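Local coordinates for protein acetyl-CoA acetyltransferase A (Ascaris suum, PDB 6BJA) that probably catalyses the reversible thiolytic cleavage of 3-ketoacyl-CoA by coenzyme A, as an acetyl-CoA C-acetyltransferase of the thiolase family, at residues Ile72-Gln75 with Ile76-Ser80. Residues are numbered along the deposited sequence; the frame is centred on the assembly and turned at random.
Sequences IARQ and ISIAS
Four successive i to i+4 backbone hydrogen bonds, from N of Ile-76, Ser-77, Ile-78 and Ala-79 to O of Ile-72, Ala-73, Arg-74 and Gln-75, wind residues 72-79 into two turns of alpha-helix. The first is nearly linear, Ile-76 N to Ile-72 O at 2.9 Å with an N-H...O angle of 166°. One turn apart, Arg-74 and Ile-78 lie across each other: CD1 of Ile-78 comes within 3.7 Å of Arg-74 NE, and its CG1 sits 4.2 Å above one face of the guanidinium, toward the rim. Arg-74 has CG anti to the backbone N (chi1 -177°) and then bends at chi2 (68°), bringing NE beside the isoleucine tip. Its polar end is held by two hydrogen bonds, NH2 to Lys-84 O of the same chain and NE to Gly-386 O of the second subunit; Pro-292 of the second subunit packs on Ile-78. The chains of Ile-72 and Ile-76 meet more loosely, CD1 to CD1 at 4.4 Å, on the side turned to helix 33-48, while CG1 of Ile-76 rests 3.3 Å from Ile-72 O. Ser-77 OG is hydrogen-bonded to Thr-58 OG1 of strand 57-61, and Gln-75 NE2 reaches back to the carbonyls of Leu-68 and Gln-70. At the C-terminal end Ser-80 leaves helical geometry, yet its OG donates to Ile-76 O at 2.7 Å from above the carbonyl plane, giving the last turn a side-chain bond beside a weak backbone one from Ser-80 N. This short helix is the helix of the beta-alpha-beta crossover between the parallel strands 57-61 and 87-92 in the thiolase N-terminal domain, strand 87-92 being the outermost of the sheet within this chain.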
loop_
_atom_site.group_PDB
_atom_site.type_symbol
_atom_site.label_atom_id
_atom_site.label_comp_id
_atom_site.label_asym_id
_atom_site.label_seq_id
_atom_site.Cartn_x
_atom_site.Cartn_y
_atom_site.Cartn_z
ATOM N N ILE A 72 -13.176 -12.783 -16.630
ATOM C CA ILE A 72 -13.456 -11.679 -17.554
ATOM C C ILE A 72 -14.121 -12.170 -18.840
ATOM O O ILE A 72 -14.852 -11.404 -19.459
ATOM C CB ILE A 72 -12.199 -10.857 -17.916
ATOM C CG1 ILE A 72 -11.139 -11.705 -18.609
ATOM C CG2 ILE A 72 -11.656 -10.152 -16.685
ATOM C CD1 ILE A 72 -10.057 -10.868 -19.191
ATOM N N ALA A 73 -13.901 -13.421 -19.233
ATOM C CA ALA A 73 -14.580 -13.978 -20.407
ATOM C C ALA A 73 -16.097 -13.843 -20.275
ATOM O O ALA A 73 -16.760 -13.510 -21.252
ATOM C CB ALA A 73 -14.208 -15.416 -20.625
ATOM N N ARG A 74 -16.642 -14.059 -19.076
ATOM C CA ARG A 74 -18.088 -13.937 -18.886
ATOM C C ARG A 74 -18.550 -12.469 -18.947
ATOM O O ARG A 74 -19.611 -12.160 -19.493
ATOM C CB ARG A 74 -18.479 -14.569 -17.564
ATOM C CG ARG A 74 -19.978 -14.576 -17.288
ATOM C CD ARG A 74 -20.716 -15.503 -18.218
ATOM N NE ARG A 74 -22.086 -15.759 -17.720
ATOM C CZ ARG A 74 -23.010 -16.429 -18.399
ATOM N NH1 ARG A 74 -22.735 -16.970 -19.580
ATOM N NH2 ARG A 74 -24.222 -16.588 -17.874
ATOM N N GLN A 75 -17.770 -11.566 -18.372
ATOM C CA GLN A 75 -18.063 -10.148 -18.449
ATOM C C GLN A 75 -18.101 -9.700 -19.899
ATOM O O GLN A 75 -19.009 -8.992 -20.318
ATOM C CB GLN A 75 -17.039 -9.332 -17.676
ATOM C CG GLN A 75 -16.992 -9.597 -16.183
ATOM C CD GLN A 75 -16.008 -8.685 -15.501
ATOM O OE1 GLN A 75 -16.082 -7.457 -15.635
ATOM N NE2 GLN A 75 -15.057 -9.270 -14.792
ATOM N N ILE A 76 -17.104 -10.114 -20.664
ATOM C CA ILE A 76 -17.004 -9.737 -22.068
ATOM C C ILE A 76 -18.175 -10.301 -22.867
ATOM O O ILE A 76 -18.830 -9.601 -23.658
ATOM C CB ILE A 76 -15.654 -10.232 -22.652
ATOM C CG1 ILE A 76 -14.501 -9.422 -22.060
ATOM C CG2 ILE A 76 -15.628 -10.142 -24.184
ATOM C CD1 ILE A 76 -13.134 -10.086 -22.249
ATOM N N SER A 77 -18.475 -11.574 -22.626
ATOM C CA SER A 77 -19.524 -12.261 -23.352
ATOM C C SER A 77 -20.877 -11.583 -23.127
ATOM O O SER A 77 -21.604 -11.258 -24.079
ATOM C CB SER A 77 -19.563 -13.712 -22.905
ATOM O OG SER A 77 -20.447 -14.511 -23.652
ATOM N N ILE A 78 -21.208 -11.354 -21.867
ATOM C CA ILE A 78 -22.501 -10.739 -21.547
ATOM C C ILE A 78 -22.609 -9.335 -22.143
ATOM O O ILE A 78 -23.652 -8.968 -22.744
ATOM C CB ILE A 78 -22.735 -10.708 -20.023
ATOM C CG1 ILE A 78 -23.048 -12.120 -19.546
ATOM C CG2 ILE A 78 -23.888 -9.748 -19.660
ATOM C CD1 ILE A 78 -23.183 -12.259 -18.043
ATOM N N ALA A 79 -21.544 -8.543 -22.017
ATOM C CA ALA A 79 -21.554 -7.166 -22.518
ATOM C C ALA A 79 -21.539 -7.097 -24.047
ATOM O O ALA A 79 -21.909 -6.058 -24.633
ATOM C CB ALA A 79 -20.394 -6.392 -21.957
ATOM N N SER A 80 -21.186 -8.211 -24.684
ATOM C CA SER A 80 -21.202 -8.339 -26.137
ATOM C C SER A 80 -22.522 -8.925 -26.672
ATOM O O SER A 80 -22.627 -9.269 -27.855
ATOM C CB SER A 80 -20.025 -9.202 -26.602
ATOM O OG SER A 80 -18.798 -8.611 -26.215
#